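Local coordinates for protein deoxyhypusine synthase, putative (Entamoeba histolytica, PDB 7L9R) that probably acts as a deoxyhypusine synthase, the NAD-dependent transferase that builds the aminobutyl part of deoxyhypusine on a lysine of the translation factor eIF5A, at residues 56-61 with 338-343; 87-92 with 264-269; 104-109 with 332-337. One frame throughout, in Å; residues are numbered along the deposited sequence.

Contact 1 of 3, residues 56-61 with 338-343; sequences RAINII and VSKTFA
Thr-341 pushes its methyl between Ile-58 and Ile-61, one turn apart on helix 51-66, and this wedge is the tight part of the contact. Thr-341 CG2 lies 3.4 Å from the backbone carbonyl Ile-58 O and 3.7 Å from Ile-58 CG2, while Ile-61 CG2 comes within 3.7 Å of Thr-341 CB. Both isoleucines keep CG1 beside the backbone N (chi1 -71° in Ile-58, -72° in Ile-61), which leaves CG2 anti to that N and turned to the 338-343 segment. The hydroxyl of Thr-341 faces its own helix instead and bonds to Ile-337 O, so the side chain offers the isoleucines mainly its methyl and CB and satisfies its oxygen locally. At the next residue, Phe-342, the ring has Ile-61 CG2 over one face, 4.2 Å from the ring centroid, a CH-pi contact that extends the apolar surface inward.

The other end of the contact is looser. Ile-58 CG2 touches Lys-340 at its carbonyl oxygen and at CB, the latter 3.9 Å away, and of the lysine side chain only this root takes part; beyond the bend at chi2 the chain leaves the helix and its NZ bonds to Asn-42. Both Lys-340 and Ile-58 are partly exposed, in contrast to the buried Thr-341, Ile-61 and Phe-342.

No hydrogen bond joins the two segments. The turn itself is fastened by Val-338 O, which accepts from Thr-341 N and Ala-343 N, each 3.0 Å away, from opposite faces of the carbonyl plane. The turn ending helix 330-339 touches helix 51-66 at residues 340-342, and Ala-57 and Ile-60 of that helix rest on strands 289-294 and 322-327, while Phe-342 also packs on Leu-109 of helix 102-111.

Contact 2 of 3, residues 87-92 with 264-269; sequences CTIYLG and GVIILG
Five backbone hydrogen bonds join Thr-88, Tyr-90 and Gly-92 to Gly-264, Ile-266 and Leu-268 along two strands that run nearly parallel. Gly-264 N gives to Thr-88 O at 2.7 Å and Gly-264 O receives Tyr-90 N at 2.9 Å; Ile-266 repeats the pattern between Tyr-90 O and Gly-92 N. The bond from Gly-92 N to Ile-266 O is nearly straight, 174° at the hydrogen. Leu-268 N closes the series on Gly-92 O, 2.8 Å away but 36° above the carbonyl plane. Weaker CA-H...O contacts fill in between, among them Ile-267 CA to Gly-92 O.

These are the two central strands of the six-stranded parallel sheet, whose strand order 3-2-1-4-5-6 is that of a Rossmann-like fold, consistent with the NAD dependence of the family. Strand 87-93 also bonds on its other edge to strand 117-120.

Apolar contacts differ on the two faces. On the face of Ile-89, Leu-91 and Ile-266, Leu-91 CD1 crosses to within 4.1 Å of Ile-266 CG2, and helices 51-66 and 102-111 cover these side chains. On the face of Tyr-90 and Val-265, Tyr-90 CB lies 4.3 Å from Val-265 CG2.

Flat and polar side chains add a third group. The Tyr-90 ring meets Gly-264 O in its own plane, at the edge, with CD1 3.5 Å from that oxygen, while its hydroxyl bonds to Ser-256. Cys-87 holds SG opposite the backbone N across the CA-CB bond (chi1 -177°), which brings the sulfur 3.3 Å from Gly-264 N, against Gly-264, which has no side chain at that point.

Contact 3 of 3, residues 104-109 with 332-337; sequences DTFRYL and LVFPLI
Phe-334 meets three side chains of helix 102-111, Thr-105, Phe-106 and Leu-109, chiefly with CE2 of its ring. The aromatic pair comes first: Phe-334 CE2 approaches the edge of the Phe-106 ring within its plane, 3.9 Å from Phe-106 CE1. With CG anti to the backbone N (chi1 -169°), the Phe-334 ring is carried off its own helix and into the interval between the two helices. That reach is needed, since the segment axes come no closer than 11.3 Å.

The aliphatic contacts gather round the same atom. Leu-109 CD1 arrives at the edge of the Phe-334 ring, near its plane, 4.0 Å from CE2, and the two side chains extend from opposite directions to meet. Thr-105 gives its methyl, CG2 being 4.2 Å from Phe-334 CE2. Its hydroxyl side is more distant still, with Thr-105 OG1 4.5 Å from Pro-335 CG, a bare touch at the ring of the proline.

Polar bonds between the segments are absent; on helix 102-111 polar groups turn to other partners, several of them across the subunit boundary. In one of its two modelled conformers Arg-107 bridges to Asp-30 and Asp-32 of the second subunit as well as to Glu-111 of its own chain, and Asp-104 OD2 accepts a hydrogen bond from the backbone of Gly-28 of the second subunit. Helix 330-339 is kinked at Pro-335, which, lacking an N-H, gives no bond to the preceding turn.

Two roughly parallel helices, 29° apart and bridged by large apolar side chains above Leu-268 of strand 262-268, are the layering expected on one face of a Rossmann-like alpha/beta sheet.

In the fold
Contact 2 is the middle of the parallel sheet, and contacts 1 and 3 belong to the helical layer over one of its faces. Their centres lie 11 to 13 Å apart, and each touches the other two: Ile-266 meets Ile-61 and Phe-342, Leu-268 meets Phe-106 and Phe-334, and Phe-342 meets Leu-109. Contacts 1 and 3 share helix 330-339 and both border the second subunit. Along the chain, contact 1 pairs the outermost segments and encloses the others, whereas those of contacts 2 and 3 alternate. Helix 330-339 packs on strand 262-268 and on helices from the early part of the chain, so the three contacts join in one apolar cluster.

Contact 1 of 3, residues 56-61 with 338-343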
loop_
_atom_site.group_PDB
_atom_site.type_symbol
_atom_site.label_atom_id
_atom_site.label_comp_id
_atom_site.label_asym_id
_atom_site.label_seq_id
_atom_site.Cartn_x
_atom_site.Cartn_y
_atom_site.Cartn_z
ATOM N N ARG B 56 2.717 -15.269 -18.011
ATOM C CA ARG B 56 2.159 -14.444 -19.079
ATOM C C ARG B 56 3.166 -13.404 -19.543
ATOM O O ARG B 56 3.286 -13.130 -20.744
ATOM C CB ARG B 56 0.881 -13.743 -18.609
ATOM C CG ARG B 56 -0.346 -14.616 -18.450
ATOM C CD ARG B 56 -1.599 -13.745 -18.478
ATOM N NE ARG B 56 -1.771 -13.118 -19.785
ATOM C CZ ARG B 56 -2.472 -12.014 -20.010
ATOM N NH1 ARG B 56 -3.073 -11.362 -19.026
ATOM N NH2 ARG B 56 -2.569 -11.549 -21.253
ATOM N N ALA B 57 3.897 -12.806 -18.596
ATOM C CA ALA B 57 4.909 -11.815 -18.951
ATOM C C ALA B 57 5.981 -12.424 -19.849
ATOM O O ALA B 57 6.403 -11.804 -20.833
ATOM C CB ALA B 57 5.529 -11.213 -17.689
ATOM N N ILE B 58 6.420 -13.648 -19.539
ATOM C CA ILE B 58 7.414 -14.308 -20.385
ATOM C C ILE B 58 6.838 -14.570 -21.771
ATOM O O ILE B 58 7.504 -14.351 -22.790
ATOM C CB ILE B 58 7.912 -15.606 -19.724
ATOM C CG1 ILE B 58 8.788 -15.277 -18.516
ATOM C CG2 ILE B 58 8.673 -16.478 -20.734
ATOM C CD1 ILE B 58 8.854 -16.388 -17.499
ATOM N N ASN B 59 5.585 -15.031 -21.834
ATOM C CA ASN B 59 4.968 -15.285 -23.132
ATOM C C ASN B 59 4.827 -14.001 -23.944
ATOM O O ASN B 59 5.102 -13.988 -25.150
ATOM C CB ASN B 59 3.608 -15.960 -22.948
ATOM C CG ASN B 59 3.723 -17.343 -22.325
ATOM O OD1 ASN B 59 4.761 -18.004 -22.430
ATOM N ND2 ASN B 59 2.646 -17.799 -21.692
ATOM N N ILE B 60 4.427 -12.905 -23.294
ATOM C CA ILE B 60 4.169 -11.661 -24.016
ATOM C C ILE B 60 5.469 -11.062 -24.547
ATOM O O ILE B 60 5.509 -10.543 -25.670
ATOM C CB ILE B 60 3.404 -10.673 -23.113
ATOM C CG1 ILE B 60 1.968 -11.156 -22.899
ATOM C CG2 ILE B 60 3.401 -9.267 -23.708
ATOM C CD1 ILE B 60 1.227 -10.410 -21.805
ATOM N N ILE B 61 6.548 -11.123 -23.761
ATOM C CA ILE B 61 7.818 -10.559 -24.213
ATOM C C ILE B 61 8.358 -11.346 -25.401
ATOM O O ILE B 61 8.827 -10.760 -26.384
ATOM C CB ILE B 61 8.829 -10.498 -23.051
ATOM C CG1 ILE B 61 8.434 -9.396 -22.067
ATOM C CG2 ILE B 61 10.238 -10.229 -23.567
ATOM C CD1 ILE B 61 9.260 -9.374 -20.795
ATOM N N VAL B 338 14.206 -12.452 -18.012
ATOM C CA VAL B 338 15.190 -12.291 -19.080
ATOM C C VAL B 338 15.755 -13.643 -19.501
ATOM O O VAL B 338 15.914 -13.922 -20.695
ATOM C CB VAL B 338 16.301 -11.325 -18.625
ATOM C CG1 VAL B 338 17.520 -11.419 -19.541
ATOM C CG2 VAL B 338 15.768 -9.895 -18.578
ATOM N N SER B 339 16.033 -14.518 -18.531
ATOM C CA SER B 339 16.620 -15.816 -18.852
ATOM C C SER B 339 15.690 -16.685 -19.690
ATOM O O SER B 339 16.169 -17.583 -20.392
ATOM C CB SER B 339 16.997 -16.561 -17.574
ATOM O OG SER B 339 15.841 -17.084 -16.945
ATOM N N LYS B 340 14.379 -16.438 -19.639
ATOM C CA LYS B 340 13.402 -17.188 -20.418
ATOM C C LYS B 340 12.939 -16.436 -21.660
ATOM O O LYS B 340 12.086 -16.946 -22.393
ATOM C CB LYS B 340 12.186 -17.540 -19.549
ATOM C CG LYS B 340 12.528 -18.280 -18.257
ATOM C CD LYS B 340 12.926 -19.723 -18.512
ATOM C CE LYS B 340 13.244 -20.435 -17.204
ATOM N NZ LYS B 340 13.556 -21.884 -17.418
ATOM N N THR B 341 13.474 -15.236 -21.912
ATOM C CA THR B 341 13.060 -14.444 -23.066
ATOM C C THR B 341 14.258 -13.879 -23.822
ATOM O O THR B 341 14.731 -14.489 -24.785
ATOM C CB THR B 341 12.133 -13.304 -22.634
ATOM O OG1 THR B 341 12.776 -12.522 -21.624
ATOM C CG2 THR B 341 10.814 -13.847 -22.090
ATOM N N PHE B 342 14.746 -12.707 -23.404
ATOM C CA PHE B 342 15.791 -12.022 -24.162
ATOM C C PHE B 342 17.052 -12.862 -24.320
ATOM O O PHE B 342 17.766 -12.718 -25.319
ATOM C CB PHE B 342 16.158 -10.696 -23.499
ATOM C CG PHE B 342 15.106 -9.641 -23.619
ATOM C CD1 PHE B 342 14.878 -9.017 -24.834
ATOM C CD2 PHE B 342 14.375 -9.238 -22.510
ATOM C CE1 PHE B 342 13.922 -8.023 -24.953
ATOM C CE2 PHE B 342 13.414 -8.243 -22.621
ATOM C CZ PHE B 342 13.188 -7.635 -23.847
ATOM N N ALA B 343 17.353 -13.726 -23.351
ATOM C CA ALA B 343 18.605 -14.471 -23.377
ATOM C C ALA B 343 18.539 -15.734 -24.230
ATOM O O ALA B 343 19.592 -16.307 -24.526
ATOM C CB ALA B 343 19.031 -14.824 -21.951
#

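Contact 2 of 3, residues 87-92 with 264-269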
loop_
_atom_site.group_PDB
_atom_site.type_symbol
_atom_site.label_atom_id
_atom_site.label_comp_id
_atom_site.label_asym_id
_atom_site.label_seq_id
_atom_site.Cartn_x
_atom_site.Cartn_y
_atom_site.Cartn_z
ATOM N N CYS B 87 8.337 -5.542 -34.237
ATOM C CA CYS B 87 7.828 -4.861 -33.056
ATOM C C CYS B 87 8.911 -3.945 -32.497
ATOM O O CYS B 87 10.029 -4.393 -32.228
ATOM C CB CYS B 87 7.385 -5.879 -32.007
ATOM S SG CYS B 87 6.655 -5.155 -30.522
ATOM N N THR B 88 8.583 -2.663 -32.339
ATOM C CA THR B 88 9.447 -1.730 -31.626
ATOM C C THR B 88 9.264 -1.952 -30.128
ATOM O O THR B 88 8.137 -2.131 -29.658
ATOM C CB THR B 88 9.118 -0.282 -32.002
ATOM O OG1 THR B 88 9.278 -0.094 -33.415
ATOM C CG2 THR B 88 10.045 0.678 -31.279
ATOM N N ILE B 89 10.366 -1.992 -29.385
ATOM C CA ILE B 89 10.340 -2.376 -27.978
ATOM C C ILE B 89 10.869 -1.231 -27.124
ATOM O O ILE B 89 12.000 -0.771 -27.320
ATOM C CB ILE B 89 11.141 -3.666 -27.729
ATOM C CG1 ILE B 89 10.581 -4.797 -28.597
ATOM C CG2 ILE B 89 11.112 -4.032 -26.255
ATOM C CD1 ILE B 89 11.214 -6.138 -28.348
ATOM N N TYR B 90 10.062 -0.813 -26.149
ATOM C CA TYR B 90 10.370 0.275 -25.233
ATOM C C TYR B 90 10.624 -0.308 -23.852
ATOM O O TYR B 90 9.808 -1.086 -23.348
ATOM C CB TYR B 90 9.206 1.274 -25.161
ATOM C CG TYR B 90 8.907 1.961 -26.470
ATOM C CD1 TYR B 90 8.174 1.323 -27.462
ATOM C CD2 TYR B 90 9.361 3.252 -26.716
ATOM C CE1 TYR B 90 7.911 1.950 -28.670
ATOM C CE2 TYR B 90 9.102 3.887 -27.919
ATOM C CZ TYR B 90 8.376 3.231 -28.891
ATOM O OH TYR B 90 8.117 3.861 -30.086
ATOM N N LEU B 91 11.741 0.071 -23.239
ATOM C CA LEU B 91 12.084 -0.401 -21.904
ATOM C C LEU B 91 12.097 0.783 -20.950
ATOM O O LEU B 91 12.882 1.720 -21.129
ATOM C CB LEU B 91 13.434 -1.116 -21.896
ATOM C CG LEU B 91 13.927 -1.556 -20.518
ATOM C CD1 LEU B 91 12.934 -2.504 -19.858
ATOM C CD2 LEU B 91 15.300 -2.196 -20.632
ATOM N N GLY B 92 11.234 0.738 -19.942
ATOM C CA GLY B 92 11.173 1.763 -18.912
ATOM C C GLY B 92 11.582 1.176 -17.574
ATOM O O GLY B 92 11.190 0.058 -17.236
ATOM N N GLY B 264 5.863 -2.760 -28.433
ATOM C CA GLY B 264 5.925 -3.501 -27.183
ATOM C C GLY B 264 6.486 -2.626 -26.085
ATOM O O GLY B 264 7.410 -1.847 -26.309
ATOM N N VAL B 265 5.931 -2.776 -24.886
ATOM C CA VAL B 265 6.277 -1.911 -23.765
ATOM C C VAL B 265 6.550 -2.771 -22.542
ATOM O O VAL B 265 5.750 -3.650 -22.200
ATOM C CB VAL B 265 5.165 -0.885 -23.482
ATOM C CG1 VAL B 265 5.421 -0.173 -22.192
ATOM C CG2 VAL B 265 5.104 0.122 -24.607
ATOM N N ILE B 266 7.682 -2.516 -21.890
ATOM C CA ILE B 266 8.084 -3.185 -20.657
ATOM C C ILE B 266 8.452 -2.092 -19.668
ATOM O O ILE B 266 9.375 -1.306 -19.922
ATOM C CB ILE B 266 9.274 -4.136 -20.872
ATOM C CG1 ILE B 266 8.973 -5.129 -21.991
ATOM C CG2 ILE B 266 9.617 -4.880 -19.573
ATOM C CD1 ILE B 266 10.190 -5.912 -22.445
ATOM N N ILE B 267 7.733 -2.030 -18.549
ATOM C CA ILE B 267 7.921 -0.965 -17.572
ATOM C C ILE B 267 8.171 -1.597 -16.212
ATOM O O ILE B 267 7.333 -2.353 -15.707
ATOM C CB ILE B 267 6.714 -0.015 -17.514
ATOM C CG1 ILE B 267 6.470 0.604 -18.891
ATOM C CG2 ILE B 267 6.960 1.091 -16.495
ATOM C CD1 ILE B 267 5.220 1.443 -18.962
ATOM N N LEU B 268 9.305 -1.271 -15.613
ATOM C CA LEU B 268 9.675 -1.786 -14.307
ATOM C C LEU B 268 9.623 -0.632 -13.318
ATOM O O LEU B 268 10.328 0.368 -13.495
ATOM C CB LEU B 268 11.071 -2.405 -14.352
ATOM C CG LEU B 268 11.383 -3.228 -15.602
ATOM C CD1 LEU B 268 12.842 -3.665 -15.611
ATOM C CD2 LEU B 268 10.479 -4.441 -15.691
ATOM N N GLY B 269 8.790 -0.774 -12.285
ATOM C CA GLY B 269 8.625 0.245 -11.271
ATOM C C GLY B 269 7.512 1.218 -11.610
ATOM O O GLY B 269 6.957 1.228 -12.711
#

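Contact 3 of 3, residues 104-109 with 332-337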
loop_
_atom_site.group_PDB
_atom_site.type_symbol
_atom_site.label_atom_id
_atom_site.label_comp_id
_atom_site.label_asym_id
_atom_site.label_seq_id
_atom_site.Cartn_x
_atom_site.Cartn_y
_atom_site.Cartn_z
ATOM N N ASP B 104 23.200 -4.010 -14.834
ATOM C CA ASP B 104 24.002 -4.824 -15.734
ATOM C C ASP B 104 23.137 -5.702 -16.624
ATOM O O ASP B 104 23.518 -5.990 -17.768
ATOM C CB ASP B 104 24.998 -5.617 -14.901
ATOM C CG ASP B 104 25.772 -4.710 -13.952
ATOM O OD1 ASP B 104 26.512 -3.827 -14.445
ATOM O OD2 ASP B 104 25.616 -4.845 -12.723
ATOM N N THR B 105 21.946 -6.074 -16.152
ATOM C CA THR B 105 20.955 -6.667 -17.042
ATOM C C THR B 105 20.572 -5.690 -18.150
ATOM O O THR B 105 20.535 -6.062 -19.330
ATOM C CB THR B 105 19.724 -7.098 -16.234
ATOM O OG1 THR B 105 20.129 -7.993 -15.192
ATOM C CG2 THR B 105 18.701 -7.791 -17.121
ATOM N N PHE B 106 20.317 -4.418 -17.788
ATOM C CA PHE B 106 19.962 -3.410 -18.788
ATOM C C PHE B 106 21.099 -3.199 -19.779
ATOM O O PHE B 106 20.862 -3.048 -20.985
ATOM C CB PHE B 106 19.594 -2.076 -18.116
ATOM C CG PHE B 106 18.424 -2.163 -17.157
ATOM C CD1 PHE B 106 17.437 -3.132 -17.311
ATOM C CD2 PHE B 106 18.320 -1.277 -16.090
ATOM C CE1 PHE B 106 16.361 -3.212 -16.414
ATOM C CE2 PHE B 106 17.250 -1.352 -15.180
ATOM C CZ PHE B 106 16.268 -2.319 -15.345
ATOM N N ARG B 107 22.341 -3.168 -19.291
ATOM C CA ARG B 107 23.481 -3.049 -20.193
ATOM C C ARG B 107 23.473 -4.173 -21.225
ATOM O O ARG B 107 23.643 -3.933 -22.425
ATOM C CB ARG B 107 24.785 -3.049 -19.388
ATOM C CG ARG B 107 26.068 -2.850 -20.213
ATOM C CD ARG B 107 26.643 -4.169 -20.723
ATOM N NE ARG B 107 26.723 -5.178 -19.673
ATOM C CZ ARG B 107 26.868 -6.480 -19.894
ATOM N NH1 ARG B 107 26.949 -6.971 -21.120
ATOM N NH2 ARG B 107 26.928 -7.313 -18.858
ATOM N N TYR B 108 23.270 -5.410 -20.765
ATOM C CA TYR B 108 23.198 -6.552 -21.670
ATOM C C TYR B 108 22.099 -6.368 -22.715
ATOM O O TYR B 108 22.323 -6.596 -23.910
ATOM C CB TYR B 108 22.982 -7.832 -20.852
ATOM C CG TYR B 108 22.627 -9.056 -21.666
ATOM C CD1 TYR B 108 23.620 -9.865 -22.220
ATOM C CD2 TYR B 108 21.297 -9.418 -21.861
ATOM C CE1 TYR B 108 23.292 -10.994 -22.966
ATOM C CE2 TYR B 108 20.958 -10.530 -22.596
ATOM C CZ TYR B 108 21.957 -11.318 -23.146
ATOM O OH TYR B 108 21.607 -12.428 -23.873
ATOM N N LEU B 109 20.900 -5.956 -22.285
ATOM C CA LEU B 109 19.802 -5.791 -23.236
ATOM C C LEU B 109 20.134 -4.758 -24.309
ATOM O O LEU B 109 19.808 -4.951 -25.488
ATOM C CB LEU B 109 18.519 -5.403 -22.504
ATOM C CG LEU B 109 17.991 -6.456 -21.534
ATOM C CD1 LEU B 109 16.731 -5.964 -20.851
ATOM C CD2 LEU B 109 17.729 -7.738 -22.290
ATOM N N LEU B 332 14.318 -9.032 -8.591
ATOM C CA LEU B 332 14.267 -10.461 -8.319
ATOM C C LEU B 332 13.672 -11.247 -9.483
ATOM O O LEU B 332 14.237 -12.262 -9.901
ATOM C CB LEU B 332 13.461 -10.722 -7.042
ATOM N N VAL B 333 12.543 -10.787 -10.023
ATOM C CA VAL B 333 11.851 -11.553 -11.055
ATOM C C VAL B 333 12.324 -11.207 -12.465
ATOM O O VAL B 333 12.309 -12.075 -13.344
ATOM C CB VAL B 333 10.329 -11.374 -10.947
ATOM C CG1 VAL B 333 9.833 -11.873 -9.602
ATOM C CG2 VAL B 333 9.945 -9.924 -11.174
ATOM N N PHE B 334 12.745 -9.967 -12.715
ATOM C CA PHE B 334 13.105 -9.612 -14.084
ATOM C C PHE B 334 14.309 -10.388 -14.610
ATOM O O PHE B 334 14.261 -10.809 -15.780
ATOM C CB PHE B 334 13.328 -8.099 -14.230
ATOM C CG PHE B 334 13.444 -7.649 -15.664
ATOM C CD1 PHE B 334 12.396 -7.859 -16.556
ATOM C CD2 PHE B 334 14.598 -7.034 -16.125
ATOM C CE1 PHE B 334 12.502 -7.463 -17.885
ATOM C CE2 PHE B 334 14.710 -6.635 -17.446
ATOM C CZ PHE B 334 13.660 -6.849 -18.330
ATOM N N PRO B 335 15.393 -10.607 -13.847
ATOM C CA PRO B 335 16.467 -11.463 -14.388
ATOM C C PRO B 335 15.976 -12.858 -14.720
ATOM O O PRO B 335 16.398 -13.444 -15.726
ATOM C CB PRO B 335 17.513 -11.472 -13.265
ATOM C CG PRO B 335 17.270 -10.205 -12.512
ATOM C CD PRO B 335 15.764 -10.049 -12.532
ATOM N N LEU B 336 15.051 -13.388 -13.917
ATOM C CA LEU B 336 14.449 -14.676 -14.233
ATOM C C LEU B 336 13.678 -14.604 -15.545
ATOM O O LEU B 336 13.745 -15.528 -16.367
ATOM C CB LEU B 336 13.533 -15.115 -13.091
ATOM C CG LEU B 336 14.146 -15.132 -11.681
ATOM C CD1 LEU B 336 13.181 -15.771 -10.668
ATOM C CD2 LEU B 336 15.529 -15.803 -11.632
ATOM N N ILE B 337 12.934 -13.514 -15.756
ATOM C CA ILE B 337 12.179 -13.356 -16.994
ATOM C C ILE B 337 13.122 -13.213 -18.183
ATOM O O ILE B 337 12.885 -13.784 -19.253
ATOM C CB ILE B 337 11.209 -12.162 -16.877
ATOM C CG1 ILE B 337 10.058 -12.507 -15.926
ATOM C CG2 ILE B 337 10.680 -11.742 -18.242
ATOM C CD1 ILE B 337 9.162 -11.321 -15.579
#